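Local coordinates for protein polymeric immunoglobulin receptor (Mus musculus, PDB 4NOF) that probably serves as an epithelial receptor that binds polymeric IgA and IgM, carries them across the cell, and is released as secretory component, at residues P26-N31 against S100-K104; K35-K41 against L90-G96; Y60-L66 against V78-T84. All blocks are in the same frame, centred on the assembly; numbering follows the deposited sequence.

Interaction 1 (P26-N31 against S100-K104)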
loop_
_atom_site.group_PDB
_atom_site.type_symbol
_atom_site.label_atom_id
_atom_site.label_comp_id
_atom_site.label_asym_id
_atom_site.label_seq_id
_atom_site.Cartn_x
_atom_site.Cartn_y
_atom_site.Cartn_z
ATOM N N PRO A 26 -5.396 -6.227 4.282
ATOM C CA PRO A 26 -6.508 -7.153 4.522
ATOM C C PRO A 26 -7.768 -6.810 3.757
ATOM O O PRO A 26 -8.026 -5.654 3.465
ATOM C CB PRO A 26 -6.788 -7.031 6.040
ATOM C CG PRO A 26 -5.920 -5.942 6.557
ATOM C CD PRO A 26 -5.151 -5.320 5.418
ATOM N N PHE A 27 -8.557 -7.830 3.425
ATOM C CA PHE A 27 -9.848 -7.621 2.812
ATOM C C PHE A 27 -10.784 -8.786 3.151
ATOM O O PHE A 27 -10.349 -9.790 3.719
ATOM C CB PHE A 27 -9.727 -7.435 1.296
ATOM C CG PHE A 27 -9.122 -8.601 0.576
ATOM C CD1 PHE A 27 -7.734 -8.723 0.432
ATOM C CD2 PHE A 27 -9.917 -9.607 0.078
ATOM C CE1 PHE A 27 -7.171 -9.829 -0.216
ATOM C CE2 PHE A 27 -9.369 -10.699 -0.594
ATOM C CZ PHE A 27 -8.001 -10.822 -0.738
ATOM N N LYS A 28 -12.035 -8.646 2.718
ATOM C CA LYS A 28 -13.087 -9.622 2.977
ATOM C C LYS A 28 -13.431 -10.436 1.750
ATOM O O LYS A 28 -13.165 -10.060 0.616
ATOM C CB LYS A 28 -14.360 -8.922 3.466
ATOM C CG LYS A 28 -14.158 -7.994 4.644
ATOM C CD LYS A 28 -13.784 -8.737 5.901
ATOM C CE LYS A 28 -14.053 -7.871 7.123
ATOM N NZ LYS A 28 -13.390 -8.470 8.307
ATOM N N ARG A 29 -14.085 -11.566 1.985
ATOM C CA ARG A 29 -14.446 -12.486 0.898
ATOM C C ARG A 29 -15.200 -11.832 -0.265
ATOM O O ARG A 29 -14.909 -12.114 -1.424
ATOM C CB ARG A 29 -15.235 -13.681 1.475
ATOM C CG ARG A 29 -15.327 -14.874 0.541
ATOM C CD ARG A 29 -16.025 -16.046 1.212
ATOM N NE ARG A 29 -17.464 -15.812 1.377
ATOM C CZ ARG A 29 -18.062 -15.378 2.489
ATOM N NH1 ARG A 29 -17.364 -15.105 3.592
ATOM N NH2 ARG A 29 -19.384 -15.215 2.496
ATOM N N GLU A 30 -16.114 -10.906 0.046
ATOM C CA GLU A 30 -16.884 -10.163 -0.948
ATOM C C GLU A 30 -16.006 -9.550 -2.073
ATOM O O GLU A 30 -16.436 -9.436 -3.220
ATOM C CB GLU A 30 -17.718 -9.070 -0.213
ATOM C CG GLU A 30 -17.933 -7.756 -0.950
ATOM C CD GLU A 30 -18.802 -6.766 -0.176
ATOM O OE1 GLU A 30 -18.493 -6.450 0.992
ATOM O OE2 GLU A 30 -19.795 -6.287 -0.752
ATOM N N ASN A 31 -14.771 -9.186 -1.738
ATOM C CA ASN A 31 -13.873 -8.527 -2.682
ATOM C C ASN A 31 -12.718 -9.363 -3.201
ATOM O O ASN A 31 -11.867 -8.858 -3.940
ATOM C CB ASN A 31 -13.345 -7.225 -2.056
ATOM C CG ASN A 31 -14.404 -6.152 -2.045
ATOM O OD1 ASN A 31 -14.915 -5.785 -3.095
ATOM N ND2 ASN A 31 -14.774 -5.692 -0.878
ATOM N N SER A 100 -18.386 -0.470 -1.513
ATOM C CA SER A 100 -18.201 -1.772 -0.857
ATOM C C SER A 100 -16.739 -2.258 -0.859
ATOM O O SER A 100 -16.459 -3.385 -0.450
ATOM C CB SER A 100 -19.033 -2.823 -1.567
ATOM O OG SER A 100 -18.746 -2.754 -2.935
ATOM N N ALA A 101 -15.827 -1.407 -1.300
ATOM C CA ALA A 101 -14.400 -1.786 -1.304
ATOM C C ALA A 101 -13.853 -1.950 0.112
ATOM O O ALA A 101 -14.250 -1.243 1.037
ATOM C CB ALA A 101 -13.592 -0.771 -2.085
ATOM N N ASP A 102 -12.945 -2.901 0.301
ATOM C CA ASP A 102 -12.272 -3.035 1.586
ATOM C C ASP A 102 -11.013 -2.174 1.537
ATOM O O ASP A 102 -10.204 -2.342 0.624
ATOM C CB ASP A 102 -11.929 -4.495 1.864
ATOM C CG ASP A 102 -13.165 -5.389 1.965
ATOM O OD1 ASP A 102 -14.147 -5.010 2.656
ATOM O OD2 ASP A 102 -13.163 -6.470 1.339
ATOM N N LYS A 103 -10.866 -1.263 2.505
ATOM C CA LYS A 103 -9.753 -0.314 2.518
ATOM C C LYS A 103 -9.002 -0.464 3.817
ATOM O O LYS A 103 -9.585 -0.818 4.863
ATOM C CB LYS A 103 -10.240 1.125 2.353
ATOM C CG LYS A 103 -10.861 1.456 1.019
ATOM C CD LYS A 103 -11.402 2.874 1.076
ATOM C CE LYS A 103 -12.184 3.229 -0.159
ATOM N NZ LYS A 103 -12.522 4.678 -0.174
ATOM N N LYS A 104 -7.693 -0.243 3.766
ATOM C CA LYS A 104 -6.860 -0.229 4.952
ATOM C C LYS A 104 -5.928 0.983 4.855
ATOM O O LYS A 104 -5.210 1.155 3.848
ATOM C CB LYS A 104 -6.035 -1.515 5.071
ATOM C CG LYS A 104 -5.023 -1.559 6.228
ATOM C CD LYS A 104 -5.694 -1.592 7.577
ATOM C CE LYS A 104 -4.672 -1.370 8.676
ATOM N NZ LYS A 104 -5.313 -1.367 10.029
HETATM O O HOH W 1 -7.489 -3.671 1.533
HETATM O O HOH W 2 -9.490 -3.788 5.057
HETATM O O HOH W 3 -16.327 -6.339 2.574
HETATM O O HOH W 4 -16.306 -3.774 -4.057
#

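Interaction 2 (K35-K41 against L90-G96)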
loop_
_atom_site.group_PDB
_atom_site.type_symbol
_atom_site.label_atom_id
_atom_site.label_comp_id
_atom_site.label_asym_id
_atom_site.label_seq_id
_atom_site.Cartn_x
_atom_site.Cartn_y
_atom_site.Cartn_z
ATOM N N LYS A 35 -10.245 -6.087 -8.114
ATOM C CA LYS A 35 -8.917 -5.489 -8.274
ATOM C C LYS A 35 -8.346 -5.173 -6.898
ATOM O O LYS A 35 -9.072 -4.786 -5.953
ATOM C CB LYS A 35 -8.998 -4.216 -9.126
ATOM C CG LYS A 35 -7.663 -3.559 -9.430
ATOM C CD LYS A 35 -7.805 -2.393 -10.417
ATOM C CE LYS A 35 -8.548 -1.238 -9.770
ATOM N NZ LYS A 35 -8.518 -0.006 -10.612
ATOM N N LYS A 36 -7.041 -5.391 -6.770
ATOM C CA LYS A 36 -6.306 -5.096 -5.553
ATOM C C LYS A 36 -5.352 -3.984 -5.885
ATOM O O LYS A 36 -4.718 -4.036 -6.907
ATOM C CB LYS A 36 -5.478 -6.284 -5.058
ATOM C CG LYS A 36 -6.189 -7.649 -4.901
ATOM C CD LYS A 36 -7.392 -7.597 -4.036
ATOM C CE LYS A 36 -7.919 -9.038 -3.768
ATOM N NZ LYS A 36 -8.242 -9.814 -5.008
ATOM N N SER A 37 -5.251 -2.977 -5.019
ATOM C CA SER A 37 -4.418 -1.816 -5.346
ATOM C C SER A 37 -3.834 -1.209 -4.084
ATOM O O SER A 37 -4.379 -1.361 -2.986
ATOM C CB SER A 37 -5.228 -0.751 -6.097
ATOM O OG SER A 37 -6.243 -0.150 -5.314
ATOM N N LEU A 38 -2.722 -0.504 -4.272
ATOM C CA LEU A 38 -2.197 0.411 -3.265
ATOM C C LEU A 38 -2.070 1.780 -3.903
ATOM O O LEU A 38 -1.564 1.903 -5.033
ATOM C CB LEU A 38 -0.823 -0.057 -2.765
ATOM C CG LEU A 38 -0.165 0.726 -1.615
ATOM C CD1 LEU A 38 -0.929 0.516 -0.320
ATOM C CD2 LEU A 38 1.305 0.350 -1.458
ATOM N N CYS A 39 -2.535 2.806 -3.191
ATOM C CA CYS A 39 -2.342 4.176 -3.637
ATOM C C CYS A 39 -1.767 5.047 -2.521
ATOM O O CYS A 39 -1.841 4.700 -1.337
ATOM C CB CYS A 39 -3.645 4.775 -4.157
ATOM S SG CYS A 39 -4.970 4.970 -2.957
ATOM N N LYS A 40 -1.174 6.166 -2.929
ATOM C CA LYS A 40 -0.504 7.075 -2.001
ATOM C C LYS A 40 -1.340 8.331 -1.887
ATOM O O LYS A 40 -1.718 8.931 -2.892
ATOM C CB LYS A 40 0.910 7.420 -2.475
ATOM C CG LYS A 40 1.712 8.200 -1.421
ATOM C CD LYS A 40 3.160 8.363 -1.787
ATOM C CE LYS A 40 4.063 8.837 -0.637
ATOM N NZ LYS A 40 3.684 10.141 -0.126
ATOM N N LYS A 41 -1.620 8.752 -0.676
ATOM C CA LYS A 41 -2.390 9.986 -0.489
ATOM C C LYS A 41 -1.663 11.292 -0.828
ATOM O O LYS A 41 -0.478 11.500 -0.508
ATOM C CB LYS A 41 -2.871 10.087 0.936
ATOM C CG LYS A 41 -3.928 9.071 1.282
ATOM C CD LYS A 41 -4.995 9.659 2.185
ATOM C CE LYS A 41 -5.280 8.712 3.339
ATOM N NZ LYS A 41 -6.482 9.068 4.133
ATOM N N LEU A 90 1.077 8.709 3.865
ATOM C CA LEU A 90 -0.114 7.860 3.952
ATOM C C LEU A 90 -0.398 7.163 2.641
ATOM O O LEU A 90 -0.246 7.757 1.571
ATOM C CB LEU A 90 -1.359 8.690 4.307
ATOM C CG LEU A 90 -1.365 9.234 5.748
ATOM C CD1 LEU A 90 -2.449 10.308 5.904
ATOM C CD2 LEU A 90 -1.506 8.119 6.768
ATOM N N TYR A 91 -0.832 5.904 2.765
ATOM C CA TYR A 91 -1.256 5.061 1.660
ATOM C C TYR A 91 -2.590 4.413 2.027
ATOM O O TYR A 91 -2.994 4.338 3.188
ATOM C CB TYR A 91 -0.248 3.950 1.401
ATOM C CG TYR A 91 1.126 4.367 0.918
ATOM C CD1 TYR A 91 2.071 4.944 1.776
ATOM C CD2 TYR A 91 1.526 4.090 -0.394
ATOM C CE1 TYR A 91 3.315 5.270 1.317
ATOM C CE2 TYR A 91 2.794 4.394 -0.840
ATOM C CZ TYR A 91 3.684 5.003 0.009
ATOM O OH TYR A 91 4.973 5.308 -0.467
ATOM N N ILE A 92 -3.284 3.943 1.008
ATOM C CA ILE A 92 -4.528 3.201 1.169
ATOM C C ILE A 92 -4.438 1.913 0.363
ATOM O O ILE A 92 -4.154 1.952 -0.857
ATOM C CB ILE A 92 -5.789 4.007 0.738
ATOM C CG1 ILE A 92 -5.946 5.284 1.558
ATOM C CG2 ILE A 92 -7.015 3.157 0.941
ATOM C CD1 ILE A 92 -7.073 6.189 1.051
ATOM N N CYS A 93 -4.646 0.798 1.052
ATOM C CA CYS A 93 -4.881 -0.525 0.420
ATOM C C CYS A 93 -6.314 -0.578 0.017
ATOM O O CYS A 93 -7.186 -0.181 0.817
ATOM C CB CYS A 93 -4.760 -1.644 1.424
ATOM S SG CYS A 93 -3.174 -1.872 2.191
ATOM N N GLN A 94 -6.591 -1.110 -1.166
ATOM C CA GLN A 94 -7.995 -1.316 -1.552
ATOM C C GLN A 94 -8.179 -2.647 -2.233
ATOM O O GLN A 94 -7.378 -3.047 -3.096
ATOM C CB GLN A 94 -8.466 -0.202 -2.469
ATOM C CG GLN A 94 -9.971 -0.199 -2.725
ATOM C CD GLN A 94 -10.461 1.066 -3.422
ATOM O OE1 GLN A 94 -10.303 2.162 -2.908
ATOM N NE2 GLN A 94 -11.085 0.911 -4.581
ATOM N N ALA A 95 -9.234 -3.346 -1.846
ATOM C CA ALA A 95 -9.679 -4.492 -2.603
ATOM C C ALA A 95 -11.092 -4.182 -3.028
ATOM O O ALA A 95 -11.943 -3.949 -2.185
ATOM C CB ALA A 95 -9.651 -5.748 -1.764
ATOM N N GLY A 96 -11.316 -4.154 -4.330
ATOM C CA GLY A 96 -12.629 -3.794 -4.877
ATOM C C GLY A 96 -12.691 -2.359 -5.257
ATOM O O GLY A 96 -11.732 -1.650 -5.135
HETATM O O HOH W 5 -8.638 -1.727 -5.920
HETATM O O HOH W 6 -5.743 1.723 -3.322
HETATM O O HOH W 7 1.043 10.349 1.407
#

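Interaction 3 (Y60-L66 against V78-T84)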
loop_
_atom_site.group_PDB
_atom_site.type_symbol
_atom_site.label_atom_id
_atom_site.label_comp_id
_atom_site.label_asym_id
_atom_site.label_seq_id
_atom_site.Cartn_x
_atom_site.Cartn_y
_atom_site.Cartn_z
ATOM N N TYR A 60 7.826 3.955 -8.850
ATOM C CA TYR A 60 7.958 2.720 -8.088
ATOM C C TYR A 60 8.300 1.501 -8.936
ATOM O O TYR A 60 8.503 0.428 -8.417
ATOM C CB TYR A 60 6.669 2.432 -7.342
ATOM C CG TYR A 60 6.321 3.372 -6.222
ATOM C CD1 TYR A 60 5.624 4.549 -6.472
ATOM C CD2 TYR A 60 6.632 3.067 -4.898
ATOM C CE1 TYR A 60 5.242 5.403 -5.436
ATOM C CE2 TYR A 60 6.255 3.918 -3.859
ATOM C CZ TYR A 60 5.571 5.090 -4.127
ATOM O OH TYR A 60 5.158 5.964 -3.116
ATOM N N ILE A 61 8.386 1.647 -10.257
ATOM C CA ILE A 61 8.619 0.456 -11.063
ATOM C C ILE A 61 9.991 -0.134 -10.717
ATOM O O ILE A 61 10.953 0.595 -10.415
ATOM C CB ILE A 61 8.471 0.708 -12.579
ATOM C CG1 ILE A 61 8.414 -0.640 -13.309
ATOM C CG2 ILE A 61 9.558 1.635 -13.047
ATOM C CD1 ILE A 61 7.965 -0.616 -14.743
ATOM N N GLY A 62 10.024 -1.453 -10.659
ATOM C CA GLY A 62 11.225 -2.187 -10.231
ATOM C C GLY A 62 11.415 -2.267 -8.721
ATOM O O GLY A 62 12.325 -2.956 -8.253
ATOM N N ARG A 63 10.584 -1.549 -7.967
ATOM C CA ARG A 63 10.681 -1.483 -6.494
ATOM C C ARG A 63 9.449 -1.984 -5.784
ATOM O O ARG A 63 9.506 -2.249 -4.588
ATOM C CB ARG A 63 10.893 -0.041 -5.991
ATOM C CG ARG A 63 12.025 0.705 -6.604
ATOM C CD ARG A 63 12.347 1.977 -5.823
ATOM N NE ARG A 63 11.367 3.046 -5.861
ATOM C CZ ARG A 63 10.796 3.591 -4.774
ATOM N NH1 ARG A 63 11.078 3.122 -3.572
ATOM N NH2 ARG A 63 9.940 4.606 -4.890
ATOM N N ALA A 64 8.307 -2.053 -6.467
ATOM C CA ALA A 64 7.061 -2.440 -5.860
ATOM C C ALA A 64 6.580 -3.759 -6.460
ATOM O O ALA A 64 6.644 -3.968 -7.665
ATOM C CB ALA A 64 5.998 -1.360 -6.055
ATOM N N LYS A 65 6.103 -4.645 -5.605
ATOM C CA LYS A 65 5.542 -5.899 -6.067
ATOM C C LYS A 65 4.324 -6.215 -5.218
ATOM O O LYS A 65 4.323 -6.007 -3.981
ATOM C CB LYS A 65 6.575 -7.016 -5.970
ATOM C CG LYS A 65 7.802 -6.812 -6.860
ATOM C CD LYS A 65 7.458 -6.916 -8.345
ATOM C CE LYS A 65 8.673 -6.736 -9.256
ATOM N NZ LYS A 65 9.449 -5.480 -9.004
ATOM N N LEU A 66 3.279 -6.681 -5.891
ATOM C CA LEU A 66 2.016 -7.001 -5.255
ATOM C C LEU A 66 1.789 -8.503 -5.376
ATOM O O LEU A 66 1.873 -9.041 -6.479
ATOM C CB LEU A 66 0.875 -6.260 -5.932
ATOM C CG LEU A 66 -0.481 -6.238 -5.244
ATOM C CD1 LEU A 66 -1.352 -5.044 -5.659
ATOM C CD2 LEU A 66 -1.260 -7.526 -5.549
ATOM N N VAL A 78 2.018 -5.710 -0.521
ATOM C CA VAL A 78 2.863 -4.928 -1.416
ATOM C C VAL A 78 4.224 -4.698 -0.796
ATOM O O VAL A 78 4.331 -4.118 0.284
ATOM C CB VAL A 78 2.225 -3.570 -1.777
ATOM C CG1 VAL A 78 3.143 -2.798 -2.699
ATOM C CG2 VAL A 78 0.863 -3.789 -2.432
ATOM N N ASN A 79 5.265 -5.213 -1.444
ATOM C CA ASN A 79 6.606 -4.948 -0.987
ATOM C C ASN A 79 7.115 -3.759 -1.724
ATOM O O ASN A 79 7.013 -3.708 -2.933
ATOM C CB ASN A 79 7.557 -6.134 -1.196
ATOM C CG ASN A 79 8.924 -5.877 -0.560
ATOM O OD1 ASN A 79 9.835 -5.470 -1.245
ATOM N ND2 ASN A 79 9.026 -6.020 0.752
ATOM N N ILE A 80 7.656 -2.788 -0.999
ATOM C CA ILE A 80 8.353 -1.683 -1.623
ATOM C C ILE A 80 9.787 -1.683 -1.158
ATOM O O ILE A 80 10.052 -1.613 0.043
ATOM C CB ILE A 80 7.704 -0.307 -1.316
ATOM C CG1 ILE A 80 6.229 -0.282 -1.719
ATOM C CG2 ILE A 80 8.435 0.806 -2.040
ATOM C CD1 ILE A 80 5.485 0.875 -1.145
ATOM N N SER A 81 10.696 -1.787 -2.113
ATOM C CA SER A 81 12.132 -1.816 -1.792
ATOM C C SER A 81 12.838 -0.481 -2.073
ATOM O O SER A 81 12.298 0.408 -2.707
ATOM C CB SER A 81 12.799 -2.932 -2.572
ATOM O OG SER A 81 12.701 -2.709 -3.955
ATOM N N HIS A 82 14.076 -0.371 -1.601
ATOM C CA HIS A 82 14.898 0.813 -1.831
ATOM C C HIS A 82 14.164 2.084 -1.434
ATOM O O HIS A 82 14.074 3.043 -2.190
ATOM C CB HIS A 82 15.330 0.872 -3.307
ATOM C CG HIS A 82 16.125 -0.324 -3.735
ATOM N ND1 HIS A 82 15.684 -1.210 -4.696
ATOM C CD2 HIS A 82 17.302 -0.819 -3.282
ATOM C CE1 HIS A 82 16.571 -2.183 -4.837
ATOM N NE2 HIS A 82 17.559 -1.971 -3.988
ATOM N N LEU A 83 13.624 2.082 -0.223
ATOM C CA LEU A 83 12.826 3.209 0.236
ATOM C C LEU A 83 13.564 4.537 0.190
ATOM O O LEU A 83 14.756 4.599 0.530
ATOM C CB LEU A 83 12.337 2.957 1.637
ATOM C CG LEU A 83 11.281 1.852 1.739
ATOM C CD1 LEU A 83 11.114 1.406 3.184
ATOM C CD2 LEU A 83 9.965 2.344 1.179
ATOM N N THR A 84 12.845 5.567 -0.251
ATOM C CA THR A 84 13.298 6.956 -0.289
ATOM C C THR A 84 12.480 7.831 0.653
ATOM O O THR A 84 11.368 7.470 1.063
ATOM C CB THR A 84 13.151 7.579 -1.697
ATOM O OG1 THR A 84 11.768 7.708 -2.069
ATOM C CG2 THR A 84 13.887 6.741 -2.733
HETATM O O HOH W 8 9.904 -4.922 -3.900
#

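Interaction 1 (P26-N31 against S100-K104)
In this V-set immunoglobulin domain the loop from strand B to strand C, the counterpart of CDR1, is held against the start of strand G by Asp102, on which Lys28 and Asn31 converge. One carboxylate oxygen does most of the work. Lys28 N donates to Asp102 OD2 at 2.8 Å, and Asn31 ND2 reaches the same OD2, also at 2.8 Å. The two donors stand well above the carboxylate plane, on opposite faces of it, so OD2 is gripped between a backbone N-H and a side-chain amide. With CG beside its own backbone N (chi1 -62°), Asp102 carries this oxygen up to the loop.

The Asn31 amide is turned 84° from the carboxylate and spends its other N-H on Ser100 O, 2.9 Å from ND2, with both acceptors close to the amide plane. Asparagine suits the place because its amide has two hydrogens to give and one oxygen to receive: OD1 bonds to Ser34 and to a water that also meets Ser100 OG. The short 3-10 turn bringing Asn31 here is closed by Asn31 N to Lys28 O, 3.0 Å. Another water donates to both Glu30 OE1 and Asp102 OD1, which probably eases the nearness of two acidic groups.

Phe27 sets its CB against Asp102 CB at 3.7 Å, while its ring leads away to Met68 and Ala32. Farther along, Pro26 CD lies on the Lys104 methylenes, 3.8 Å from CG; the ammonium group of Lys104 goes on to Asp9 O. Two waters join Pro26 O to Asp102 O and Lys103 O, linking backbones too far apart to pair directly. Such side-chain bonding of a CDR1-like loop to the foot of strand G belongs to the CDR-like loop end of the V-type beta sandwich.

Interaction 2 (K35-K41 against L90-G96)
Strands C and F, the central antiparallel pair of the V-set front sheet, meet here from Lys35 opposite Gly96 to Lys41 opposite Leu90. Backbone bonds supply the frame. Ser37 with Gln94 and Cys39 with Ile92 are hydrogen-bonded pairs, each joined by two N-H to O bonds, while Lys41 N to Leu90 O (2.8 Å) and Gly96 N to Lys35 O (2.8 Å) extend the pairing at the ends. The last is almost straight, at 174°. Glycine suits that end, since at its backbone angles any CB would collide with the carbonyl oxygen of Ala95. CA-H to O contacts, such as Leu38 CA to Ile92 O, 3.5 Å, lie between the N-H bonds.

Apolar contacts divide between two faces. Toward the interior of the sandwich, Leu38 swings its CG anti to the backbone N (chi1 -175°), which lays CD2 3.9 Å from Tyr91 CD2 and CD1 near Cys93 SG. That sulfur forms the canonical intersheet disulfide with Cys25. Lys36 adds its CD against Ala95 CB, 3.7 Å, and its NZ donates to the carbonyl oxygens of Ala32 and Ser34. On the outer face Ile92 packs near Cys39, whose disulfide partner is Cys46 of the next strand, and is flanked by the Lys41 chain.

Polar groups follow. Ser37 OG bonds to a water that donates to Ile92 O, and Gln94 NE2 reaches Gly96 O at 2.7 Å, which probably steadies the turn out of strand F. Tyr91 forms the tyrosine corner, its OH bonded to Asp87 O and also to Tyr60.

The aromatic contact sets the Lys40 chain, extended to CE and then bent, along the Tyr91 ring: CG lies over one face, toward the rim, a CH-pi contact 4.1 Å from the ring centroid and 14° off the normal.

Interaction 3 (Y60-L66 against V78-T84)
With its CG beside the backbone N (chi1 -53°) and a bend at chi3 (-69°), the Arg63 chain curls along Ser81 and presents NH1 to Ser81 O at 3.1 Å, nearly in line with the carbonyl and close to the guanidinium plane. NH1 also forms a salt bridge with Asp87, and NH2 bonds to Ser59 O while lying over one face of the Tyr60 ring. Arginine suits this place because a single flat group can serve partners in several directions. Replacing the arginine with an alanine would probably leave Asp87 without its cationic mate and Ser81 O without this donor, and free the Tyr60 loop to shift.

Arg63 O is itself held by Ser81 N at 2.8 Å and, more loosely and from the side, by Ser81 OG at 3.3 Å. The Arg63-Asp87 salt bridge is a hallmark of V-type domains, closing the end of the sandwich beside the antiparallel D-E hairpin. In the hairpin Lys65 and Asn79 exchange two backbone bonds, Asn79 N to Lys65 O being 2.8 Å. On the inward face Leu66 CG packs against Val78 CG2, 4.0 Å, and Ile80 CG2 meets the ring edge of Tyr60 at CD2, 4.1 Å.

Overall arrangement
From the N terminus, the chain leaves strand 21-26 and enters residues 26-31, which wait until 100-104 to close the longest loop, interaction 1. Inside it, 35-41 pairs with 90-96 in interaction 2, and inside that again 60-66 pairs with 78-84 in interaction 3, so the three contacts nest without crossing. Interactions 1 and 2 share the five-stranded sheet, where strand 102-111 lies beside 89-95, and they touch directly. Interaction 3 belongs to the three-stranded sheet and meets interaction 2 across the interior, where Val78 packs on Leu38; the Tyr60 loop touches it too. Interactions 1 and 3 lie on opposite sides of the centre, about 22 Å apart between centres.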